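Local coordinates for type VI immunity protein Atu4351 (Agrobacterium fabrum, PDB 6ITW), which probably acts as the immunity protein of a type VI secretion effector-immunity pair, protecting the bacterium from its cognate toxin, at residues Phe15-Glu26 / Ile44-Lys53; Ile109-Phe120 / Ala200-Thr211. All blocks are in the same frame, centred on the assembly; numbering follows the deposited sequence.

Followed from the N terminus, the chain leaves helix 9-15, runs through 15-26, passes helix 26-31 and, from the end of helix 38-47, returns through 44-53 with strand 49-52, so that contact 1 closes a short, largely helical loop within the GAD-like domain. Contact 2 opens only afterwards: segment 109-120 carries strand 113-116, and some eighty residues later 200-211 returns beside it with strand 207-209. The two closures thus follow in series, neither nested nor crossed. They share one mixed sheet, contact 1 on its outermost strand 49-52 and contact 2 toward the other end. Their centres lie about 27 Å apart, on opposite sides of the chain's centre.

Contact 1. Residues Phe15-Glu26 / Ile44-Lys53; sequences FGLPENPEIMGE and IRHAGLGIWK
The indole of W52 receives CB of F15 over one face, 3.3 Å from the centroid of its five-membered ring and almost on the normal, a CH-pi contact; the F15 ring meets the six-membered ring obliquely, planes at 44°. The example illustrates how an antiparallel pairing at a sheet margin absorbs a beta bulge: E19 and I51 form one hydrogen-bonded pair, E22 and L49 another, and the register slips by one residue between them. With CG of F15 beside its backbone N (chi1 -54°), the phenyl ring is carried past CB so that its CD2 lies nearest CE3 and CZ3 of W52. F59 packs edge-to-face with the same indole. NE1 of W52 donates to G16 O at 3.0 Å, approaching from above the carbonyl plane. P18 and P21 lie before and after the corner at N20, and each sends its CA-H to a carbonyl of strand 49-52, P18 to I51 O and P21 to L49 O. At G48 and G50, which have no side chain, the two backbones come close: CA of G50 lies 3.8 Å from CA of P21. E19 and E22 form salt bridges outside the contact, to K164 and K64. Beyond the bulge, CE of selenomethionine M24 lies 3.3 Å from CD2 of L49, while CB of M24 touches CG2 of I44. Water links M24 N to I44 O, and another joins P18 O to A47 O. At the far end the R45-E26 salt bridge is nearly coplanar, with R45 NE donating to the syn lone pair of E26 OE2 at 2.7 Å.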
loop_
_atom_site.group_PDB
_atom_site.type_symbol
_atom_site.label_atom_id
_atom_site.label_comp_id
_atom_site.label_asym_id
_atom_site.label_seq_id
_atom_site.Cartn_x
_atom_site.Cartn_y
_atom_site.Cartn_z
ATOM N N PHE A 15 17.660 -1.165 -3.955
ATOM C CA PHE A 15 16.741 -2.198 -4.430
ATOM C C PHE A 15 16.991 -2.652 -5.868
ATOM O O PHE A 15 16.403 -3.661 -6.301
ATOM C CB PHE A 15 15.287 -1.707 -4.265
ATOM C CG PHE A 15 14.952 -1.258 -2.844
ATOM C CD1 PHE A 15 15.328 -2.037 -1.740
ATOM C CD2 PHE A 15 14.276 -0.060 -2.615
ATOM C CE1 PHE A 15 15.018 -1.635 -0.426
ATOM C CE2 PHE A 15 13.957 0.355 -1.297
ATOM C CZ PHE A 15 14.334 -0.428 -0.204
ATOM N N GLY A 16 17.872 -1.975 -6.606
ATOM C CA GLY A 16 18.079 -2.309 -7.997
ATOM C C GLY A 16 16.912 -1.872 -8.869
ATOM O O GLY A 16 16.066 -1.060 -8.482
ATOM N N LEU A 17 16.864 -2.446 -10.065
ATOM C CA LEU A 17 15.805 -2.130 -11.009
ATOM C C LEU A 17 14.531 -2.868 -10.627
ATOM O O LEU A 17 14.581 -4.068 -10.338
ATOM C CB LEU A 17 16.192 -2.526 -12.427
ATOM C CG LEU A 17 17.397 -1.829 -13.042
ATOM C CD1 LEU A 17 17.863 -2.591 -14.297
ATOM C CD2 LEU A 17 17.031 -0.406 -13.369
ATOM N N PRO A 18 13.377 -2.209 -10.646
ATOM C CA PRO A 18 12.125 -2.955 -10.505
ATOM C C PRO A 18 12.026 -4.069 -11.542
ATOM O O PRO A 18 12.095 -3.814 -12.743
ATOM C CB PRO A 18 11.058 -1.879 -10.697
ATOM C CG PRO A 18 11.757 -0.603 -10.283
ATOM C CD PRO A 18 13.168 -0.751 -10.695
ATOM N N GLU A 19 11.874 -5.306 -11.076
ATOM C CA GLU A 19 11.901 -6.490 -11.926
ATOM C C GLU A 19 10.574 -6.692 -12.667
ATOM O O GLU A 19 9.498 -6.377 -12.153
ATOM C CB GLU A 19 12.225 -7.692 -11.046
ATOM C CG GLU A 19 12.431 -9.042 -11.734
ATOM C CD GLU A 19 12.778 -10.152 -10.712
ATOM O OE1 GLU A 19 11.939 -10.462 -9.815
ATOM O OE2 GLU A 19 13.908 -10.686 -10.788
ATOM N N ASN A 20 10.655 -7.217 -13.887
ATOM C CA ASN A 20 9.483 -7.502 -14.712
ATOM C C ASN A 20 8.498 -6.329 -14.759
ATOM O O ASN A 20 7.321 -6.495 -14.434
ATOM C CB ASN A 20 8.760 -8.752 -14.227
ATOM C CG ASN A 20 9.641 -9.973 -14.160
ATOM O OD1 ASN A 20 9.645 -10.681 -13.144
ATOM N ND2 ASN A 20 10.370 -10.254 -15.247
ATOM N N PRO A 21 8.943 -5.137 -15.143
ATOM C CA PRO A 21 8.054 -3.969 -15.041
ATOM C C PRO A 21 6.934 -3.991 -16.077
ATOM O O PRO A 21 7.124 -4.401 -17.225
ATOM C CB PRO A 21 8.999 -2.785 -15.277
ATOM C CG PRO A 21 10.077 -3.354 -16.158
ATOM C CD PRO A 21 10.266 -4.781 -15.698
ATOM N N GLU A 22 5.751 -3.561 -15.643
ATOM C CA GLU A 22 4.662 -3.185 -16.531
ATOM C C GLU A 22 4.779 -1.692 -16.840
ATOM O O GLU A 22 5.151 -0.897 -15.969
ATOM C CB GLU A 22 3.327 -3.526 -15.860
ATOM C CG GLU A 22 2.056 -2.917 -16.431
ATOM C CD GLU A 22 0.799 -3.313 -15.616
ATOM O OE1 GLU A 22 0.131 -2.407 -15.068
ATOM O OE2 GLU A 22 0.481 -4.534 -15.518
ATOM N N ILE A 23 4.498 -1.317 -18.091
ATOM C CA ILE A 23 4.632 0.067 -18.550
ATOM C C ILE A 23 3.456 0.893 -18.051
ATOM O O ILE A 23 2.299 0.452 -18.106
ATOM C CB ILE A 23 4.717 0.121 -20.087
ATOM C CG1 ILE A 23 6.093 -0.308 -20.566
ATOM C CG2 ILE A 23 4.402 1.536 -20.615
ATOM C CD1 ILE A 23 6.186 -0.353 -22.079
HETATM N N MSE A 24 3.734 2.099 -17.564
HETATM C CA MSE A 24 2.641 3.039 -17.293
HETATM C C MSE A 24 2.610 4.056 -18.433
HETATM O O MSE A 24 3.572 4.806 -18.627
HETATM C CB MSE A 24 2.800 3.733 -15.937
HETATM C CG MSE A 24 1.574 4.525 -15.550
HETATM SE SE MSE A 24 1.625 5.338 -13.784
HETATM C CE MSE A 24 1.542 3.762 -12.756
ATOM N N GLY A 25 1.513 4.044 -19.203
ATOM C CA GLY A 25 1.434 4.859 -20.404
ATOM C C GLY A 25 1.362 6.347 -20.115
ATOM O O GLY A 25 1.041 6.798 -19.008
ATOM N N GLU A 26 1.657 7.137 -21.151
ATOM C CA GLU A 26 1.689 8.587 -20.965
ATOM C C GLU A 26 0.302 9.149 -20.675
ATOM O O GLU A 26 0.161 10.075 -19.867
ATOM C CB GLU A 26 2.308 9.266 -22.184
ATOM C CG GLU A 26 3.824 9.219 -22.153
ATOM C CD GLU A 26 4.396 9.927 -20.934
ATOM O OE1 GLU A 26 3.699 10.796 -20.355
ATOM O OE2 GLU A 26 5.542 9.618 -20.551
ATOM N N ILE A 44 8.601 6.552 -12.426
ATOM C CA ILE A 44 7.798 5.484 -13.024
ATOM C C ILE A 44 7.909 5.493 -14.548
ATOM O O ILE A 44 7.944 4.431 -15.195
ATOM C CB ILE A 44 6.336 5.617 -12.570
ATOM C CG1 ILE A 44 6.258 5.415 -11.064
ATOM C CG2 ILE A 44 5.457 4.624 -13.318
ATOM C CD1 ILE A 44 6.915 4.153 -10.593
ATOM N N ARG A 45 7.935 6.686 -15.147
ATOM C CA ARG A 45 8.086 6.783 -16.597
ATOM C C ARG A 45 9.341 6.053 -17.068
ATOM O O ARG A 45 9.330 5.371 -18.098
ATOM C CB ARG A 45 8.130 8.256 -17.019
ATOM C CG ARG A 45 8.404 8.475 -18.504
ATOM C CD ARG A 45 8.594 9.974 -18.845
ATOM N NE ARG A 45 7.323 10.683 -18.784
ATOM C CZ ARG A 45 7.004 11.577 -17.855
ATOM N NH1 ARG A 45 7.869 11.898 -16.901
ATOM N NH2 ARG A 45 5.809 12.149 -17.881
ATOM N N HIS A 46 10.424 6.162 -16.302
ATOM C CA HIS A 46 11.672 5.502 -16.649
ATOM C C HIS A 46 11.675 4.031 -16.249
ATOM O O HIS A 46 11.961 3.152 -17.075
ATOM C CB HIS A 46 12.825 6.237 -15.979
ATOM C CG HIS A 46 13.313 7.409 -16.764
ATOM N ND1 HIS A 46 12.913 8.701 -16.500
ATOM C CD2 HIS A 46 14.157 7.482 -17.822
ATOM C CE1 HIS A 46 13.497 9.521 -17.355
ATOM N NE2 HIS A 46 14.258 8.807 -18.164
ATOM N N ALA A 47 11.381 3.740 -14.983
ATOM C CA ALA A 47 11.574 2.381 -14.497
ATOM C C ALA A 47 10.381 1.478 -14.765
ATOM O O ALA A 47 10.523 0.257 -14.660
ATOM C CB ALA A 47 11.896 2.392 -12.997
ATOM N N GLY A 48 9.224 2.032 -15.129
ATOM C CA GLY A 48 8.033 1.214 -15.195
ATOM C C GLY A 48 7.517 0.840 -13.809
ATOM O O GLY A 48 7.888 1.428 -12.792
ATOM N N LEU A 49 6.644 -0.169 -13.791
ATOM C CA LEU A 49 5.922 -0.625 -12.599
ATOM C C LEU A 49 6.314 -2.068 -12.314
ATOM O O LEU A 49 5.694 -2.986 -12.853
ATOM C CB LEU A 49 4.432 -0.535 -12.800
ATOM C CG LEU A 49 3.784 0.818 -13.024
ATOM C CD1 LEU A 49 2.372 0.587 -13.561
ATOM C CD2 LEU A 49 3.788 1.602 -11.712
ATOM N N GLY A 50 7.311 -2.271 -11.458
ATOM C CA GLY A 50 7.822 -3.611 -11.234
ATOM C C GLY A 50 7.949 -4.048 -9.787
ATOM O O GLY A 50 7.369 -3.440 -8.872
ATOM N N ILE A 51 8.722 -5.118 -9.581
ATOM C CA ILE A 51 8.816 -5.823 -8.305
ATOM C C ILE A 51 10.193 -5.593 -7.699
ATOM O O ILE A 51 11.198 -5.539 -8.420
ATOM C CB ILE A 51 8.548 -7.327 -8.497
ATOM C CG1 ILE A 51 7.098 -7.560 -8.903
ATOM C CG2 ILE A 51 8.844 -8.086 -7.209
ATOM C CD1 ILE A 51 6.749 -9.029 -9.180
ATOM N N TRP A 52 10.231 -5.419 -6.374
ATOM C CA TRP A 52 11.453 -5.307 -5.589
ATOM C C TRP A 52 11.507 -6.425 -4.550
ATOM O O TRP A 52 10.468 -6.968 -4.143
ATOM C CB TRP A 52 11.522 -3.940 -4.881
ATOM C CG TRP A 52 12.172 -2.846 -5.696
ATOM C CD1 TRP A 52 12.979 -3.000 -6.795
ATOM C CD2 TRP A 52 12.070 -1.429 -5.471
ATOM N NE1 TRP A 52 13.383 -1.764 -7.267
ATOM C CE2 TRP A 52 12.840 -0.787 -6.471
ATOM C CE3 TRP A 52 11.403 -0.643 -4.520
ATOM C CZ2 TRP A 52 12.961 0.606 -6.547
ATOM C CZ3 TRP A 52 11.521 0.737 -4.600
ATOM C CH2 TRP A 52 12.290 1.349 -5.608
ATOM N N LYS A 53 12.728 -6.785 -4.133
ATOM C CA LYS A 53 12.962 -7.725 -3.018
ATOM C C LYS A 53 12.151 -9.011 -3.174
ATOM O O LYS A 53 11.600 -9.552 -2.212
ATOM C CB LYS A 53 12.650 -7.058 -1.682
ATOM C CG LYS A 53 13.437 -5.771 -1.416
ATOM C CD LYS A 53 14.800 -6.089 -0.848
ATOM C CE LYS A 53 14.713 -6.577 0.604
ATOM N NZ LYS A 53 15.694 -7.687 0.866
HETATM O O HOH W 1 14.933 -5.662 -4.803
HETATM O O HOH W 2 12.619 -1.268 -13.967
HETATM O O HOH W 3 6.280 3.233 -17.241
#

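Contact 2. Residues Ile109-Phe120 / Ala200-Thr211; sequences ILLHRVTCRGLF and AAQAGPFTLYDT
With chi1 near -82° in H112 and -75° in F206, each ring swings to the backbone-N side of its own residue, and the two meet as an offset stack, centroids 4.3 Å apart and planes at 25°. ND1 of H112 lies over one face of F206, toward the rim, and also donates to P205 O at 2.9 Å, reaching that oxygen from well above the carbonyl plane. Stack and bond together restrain the rotation of the imidazole. Beside it, CG2 of I109 presses on CB of A200, and CD1 of I109 approaches the F206 ring. H112 and R113 form a G1 bulge opposite N108, from which strand 113-116 sets off parallel to strand 207-209, a parallel pairing within an otherwise antiparallel mixed sheet. Its ladder runs from T207 N to H112 O, from V114 N to T207 O, and from Y209 N to V114 O at 2.9 Å. On one face the aliphatic chain of R113 crosses the Y209 ring obliquely, CG to CE1 3.8 Å; on the other, V114 meets L208, whose CD2 touches CD1 of L119 and CZ of F120. D210 places its CB 3.7 Å from the centroid of the F120 ring, directly over one face of that ring, while CB of L119 covers the opposite one. OD1 of D210 is held by T212 N, and a water joins R117 NE to T211 OG1.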
loop_
_atom_site.group_PDB
_atom_site.type_symbol
_atom_site.label_atom_id
_atom_site.label_comp_id
_atom_site.label_asym_id
_atom_site.label_seq_id
_atom_site.Cartn_x
_atom_site.Cartn_y
_atom_site.Cartn_z
ATOM N N ILE A 109 -4.832 -3.748 4.017
ATOM C CA ILE A 109 -5.987 -4.516 3.548
ATOM C C ILE A 109 -6.224 -5.746 4.423
ATOM O O ILE A 109 -7.372 -6.142 4.669
ATOM C CB ILE A 109 -5.764 -4.921 2.080
ATOM C CG1 ILE A 109 -5.951 -3.723 1.159
ATOM C CG2 ILE A 109 -6.672 -6.103 1.697
ATOM C CD1 ILE A 109 -7.383 -3.325 0.973
ATOM N N LEU A 110 -5.144 -6.401 4.854
ATOM C CA LEU A 110 -5.266 -7.625 5.644
ATOM C C LEU A 110 -5.926 -7.349 6.996
ATOM O O LEU A 110 -6.834 -8.074 7.409
ATOM C CB LEU A 110 -3.876 -8.245 5.840
ATOM C CG LEU A 110 -3.755 -9.585 6.580
ATOM C CD1 LEU A 110 -4.578 -10.615 5.870
ATOM C CD2 LEU A 110 -2.296 -10.065 6.708
ATOM N N LEU A 111 -5.496 -6.291 7.685
ATOM C CA LEU A 111 -5.910 -6.005 9.053
ATOM C C LEU A 111 -6.985 -4.928 9.144
ATOM O O LEU A 111 -7.474 -4.665 10.246
ATOM C CB LEU A 111 -4.687 -5.586 9.894
ATOM C CG LEU A 111 -3.589 -6.659 10.014
ATOM C CD1 LEU A 111 -2.534 -6.296 11.051
ATOM C CD2 LEU A 111 -4.213 -8.033 10.311
ATOM N N HIS A 112 -7.365 -4.321 8.018
ATOM C CA HIS A 112 -8.422 -3.310 7.938
ATOM C C HIS A 112 -8.062 -2.051 8.721
ATOM O O HIS A 112 -8.848 -1.562 9.533
ATOM C CB HIS A 112 -9.773 -3.864 8.385
ATOM C CG HIS A 112 -10.474 -4.636 7.318
ATOM N ND1 HIS A 112 -11.655 -4.210 6.748
ATOM C CD2 HIS A 112 -10.144 -5.787 6.688
ATOM C CE1 HIS A 112 -12.034 -5.078 5.827
ATOM N NE2 HIS A 112 -11.132 -6.041 5.766
ATOM N N ARG A 113 -6.874 -1.509 8.438
ATOM C CA ARG A 113 -6.379 -0.314 9.097
ATOM C C ARG A 113 -5.890 0.695 8.058
ATOM O O ARG A 113 -5.495 0.335 6.947
ATOM C CB ARG A 113 -5.261 -0.664 10.101
ATOM C CG ARG A 113 -5.707 -1.693 11.131
ATOM C CD ARG A 113 -4.609 -2.098 12.113
ATOM N NE ARG A 113 -5.075 -3.266 12.852
ATOM C CZ ARG A 113 -4.350 -4.038 13.663
ATOM N NH1 ARG A 113 -3.058 -3.805 13.897
ATOM N NH2 ARG A 113 -4.948 -5.072 14.246
ATOM N N VAL A 114 -5.963 1.974 8.412
ATOM C CA VAL A 114 -5.439 3.055 7.592
ATOM C C VAL A 114 -4.559 3.922 8.478
ATOM O O VAL A 114 -4.877 4.149 9.648
ATOM C CB VAL A 114 -6.559 3.902 6.943
ATOM C CG1 VAL A 114 -5.961 5.039 6.099
ATOM C CG2 VAL A 114 -7.477 3.044 6.080
ATOM N N THR A 115 -3.454 4.408 7.920
ATOM C CA THR A 115 -2.530 5.252 8.669
ATOM C C THR A 115 -2.077 6.455 7.850
ATOM O O THR A 115 -1.729 6.325 6.675
ATOM C CB THR A 115 -1.292 4.461 9.129
ATOM O OG1 THR A 115 -0.758 3.718 8.026
ATOM C CG2 THR A 115 -1.659 3.501 10.250
ATOM N N CYS A 116 -2.085 7.627 8.477
ATOM C CA CYS A 116 -1.672 8.858 7.812
ATOM C C CYS A 116 -0.934 9.777 8.780
ATOM O O CYS A 116 -1.485 10.192 9.800
ATOM C CB CYS A 116 -2.884 9.581 7.220
ATOM S SG CYS A 116 -2.506 10.620 5.789
ATOM N N ARG A 117 0.315 10.092 8.455
ATOM C CA ARG A 117 1.134 10.957 9.297
ATOM C C ARG A 117 0.787 12.430 9.112
ATOM O O ARG A 117 0.877 13.220 10.052
ATOM C CB ARG A 117 2.621 10.729 9.012
ATOM C CG ARG A 117 3.093 9.310 9.279
ATOM C CD ARG A 117 4.371 9.300 10.102
ATOM N NE ARG A 117 4.718 7.957 10.560
ATOM C CZ ARG A 117 5.958 7.553 10.818
ATOM N NH1 ARG A 117 6.976 8.390 10.662
ATOM N NH2 ARG A 117 6.181 6.313 11.230
ATOM N N GLY A 118 0.391 12.796 7.897
ATOM C CA GLY A 118 0.034 14.178 7.595
ATOM C C GLY A 118 -1.340 14.600 8.084
ATOM O O GLY A 118 -1.612 15.800 8.152
ATOM N N LEU A 119 -2.221 13.642 8.400
ATOM C CA LEU A 119 -3.462 13.979 9.095
ATOM C C LEU A 119 -3.203 14.474 10.512
ATOM O O LEU A 119 -4.015 15.228 11.054
ATOM C CB LEU A 119 -4.393 12.767 9.166
ATOM C CG LEU A 119 -5.510 12.630 8.143
ATOM C CD1 LEU A 119 -6.272 11.332 8.387
ATOM C CD2 LEU A 119 -6.446 13.827 8.202
ATOM N N PHE A 120 -2.095 14.056 11.133
ATOM C CA PHE A 120 -1.885 14.254 12.560
ATOM C C PHE A 120 -0.687 15.133 12.913
ATOM O O PHE A 120 -0.663 15.695 14.012
ATOM C CB PHE A 120 -1.758 12.886 13.258
ATOM C CG PHE A 120 -2.939 12.000 13.019
ATOM C CD1 PHE A 120 -4.155 12.263 13.635
ATOM C CD2 PHE A 120 -2.861 10.932 12.145
ATOM C CE1 PHE A 120 -5.268 11.457 13.397
ATOM C CE2 PHE A 120 -3.971 10.121 11.896
ATOM C CZ PHE A 120 -5.169 10.385 12.521
ATOM N N ALA A 200 -11.786 -8.002 0.237
ATOM C CA ALA A 200 -11.378 -7.550 1.559
ATOM C C ALA A 200 -11.876 -6.140 1.848
ATOM O O ALA A 200 -12.360 -5.860 2.947
ATOM C CB ALA A 200 -9.860 -7.623 1.663
ATOM N N ALA A 201 -11.782 -5.238 0.876
ATOM C CA ALA A 201 -12.141 -3.858 1.173
ATOM C C ALA A 201 -13.639 -3.670 1.360
ATOM O O ALA A 201 -14.061 -2.581 1.768
ATOM C CB ALA A 201 -11.646 -2.929 0.068
ATOM N N GLN A 202 -14.448 -4.688 1.058
ATOM C CA GLN A 202 -15.881 -4.631 1.302
ATOM C C GLN A 202 -16.307 -5.497 2.477
ATOM O O GLN A 202 -17.491 -5.526 2.808
ATOM C CB GLN A 202 -16.658 -5.062 0.056
ATOM C CG GLN A 202 -16.377 -4.268 -1.179
ATOM C CD GLN A 202 -17.288 -4.695 -2.311
ATOM O OE1 GLN A 202 -18.407 -4.209 -2.425
ATOM N NE2 GLN A 202 -16.822 -5.627 -3.141
ATOM N N ALA A 203 -15.383 -6.206 3.107
ATOM C CA ALA A 203 -15.728 -7.164 4.159
ATOM C C ALA A 203 -15.536 -6.538 5.540
ATOM O O ALA A 203 -14.762 -7.022 6.368
ATOM C CB ALA A 203 -14.885 -8.436 4.007
ATOM N N GLY A 204 -16.236 -5.435 5.786
ATOM C CA GLY A 204 -16.099 -4.726 7.038
ATOM C C GLY A 204 -15.410 -3.375 6.928
ATOM O O GLY A 204 -14.839 -3.024 5.888
ATOM N N PRO A 205 -15.442 -2.600 8.013
ATOM C CA PRO A 205 -14.892 -1.235 7.991
ATOM C C PRO A 205 -13.387 -1.219 8.232
ATOM O O PRO A 205 -12.772 -2.225 8.576
ATOM C CB PRO A 205 -15.624 -0.540 9.148
ATOM C CG PRO A 205 -15.889 -1.655 10.118
ATOM C CD PRO A 205 -16.148 -2.898 9.273
ATOM N N PHE A 206 -12.813 -0.027 8.072
ATOM C CA PHE A 206 -11.402 0.238 8.325
ATOM C C PHE A 206 -11.254 1.234 9.462
ATOM O O PHE A 206 -12.006 2.208 9.545
ATOM C CB PHE A 206 -10.710 0.813 7.087
ATOM C CG PHE A 206 -10.454 -0.190 6.029
ATOM C CD1 PHE A 206 -11.502 -0.687 5.259
ATOM C CD2 PHE A 206 -9.163 -0.647 5.793
ATOM C CE1 PHE A 206 -11.262 -1.623 4.274
ATOM C CE2 PHE A 206 -8.917 -1.586 4.821
ATOM C CZ PHE A 206 -9.963 -2.077 4.059
ATOM N N THR A 207 -10.258 1.018 10.310
ATOM C CA THR A 207 -9.984 1.925 11.411
ATOM C C THR A 207 -8.745 2.753 11.114
ATOM O O THR A 207 -7.689 2.203 10.780
ATOM C CB THR A 207 -9.812 1.166 12.723
ATOM O OG1 THR A 207 -11.074 0.594 13.090
ATOM C CG2 THR A 207 -9.356 2.121 13.823
ATOM N N LEU A 208 -8.892 4.074 11.235
ATOM C CA LEU A 208 -7.789 5.010 11.060
ATOM C C LEU A 208 -7.005 5.124 12.352
ATOM O O LEU A 208 -7.588 5.303 13.427
ATOM C CB LEU A 208 -8.320 6.381 10.650
ATOM C CG LEU A 208 -7.371 7.581 10.660
ATOM C CD1 LEU A 208 -6.334 7.454 9.554
ATOM C CD2 LEU A 208 -8.184 8.859 10.486
ATOM N N TYR A 209 -5.688 5.020 12.251
ATOM C CA TYR A 209 -4.813 5.101 13.412
ATOM C C TYR A 209 -3.861 6.279 13.288
ATOM O O TYR A 209 -3.439 6.655 12.188
ATOM C CB TYR A 209 -3.987 3.832 13.590
ATOM C CG TYR A 209 -4.751 2.684 14.164
ATOM C CD1 TYR A 209 -5.597 1.915 13.368
ATOM C CD2 TYR A 209 -4.617 2.349 15.502
ATOM C CE1 TYR A 209 -6.294 0.843 13.904
ATOM C CE2 TYR A 209 -5.311 1.276 16.046
ATOM C CZ TYR A 209 -6.150 0.530 15.246
ATOM O OH TYR A 209 -6.841 -0.527 15.790
ATOM N N ASP A 210 -3.497 6.824 14.438
ATOM C CA ASP A 210 -2.575 7.951 14.537
ATOM C C ASP A 210 -1.213 7.387 14.936
ATOM O O ASP A 210 -0.985 7.060 16.101
ATOM C CB ASP A 210 -3.115 8.962 15.544
ATOM C CG ASP A 210 -2.240 10.200 15.687
ATOM O OD1 ASP A 210 -1.021 10.118 15.430
ATOM O OD2 ASP A 210 -2.785 11.260 16.079
ATOM N N THR A 211 -0.304 7.266 13.966
ATOM C CA THR A 211 1.056 6.808 14.238
ATOM C C THR A 211 2.015 7.960 14.540
ATOM O O THR A 211 3.238 7.769 14.482
ATOM C CB THR A 211 1.584 5.962 13.072
ATOM O OG1 THR A 211 1.468 6.691 11.843
ATOM C CG2 THR A 211 0.787 4.680 12.959
HETATM O O HOH W 4 3.243 5.401 9.672
#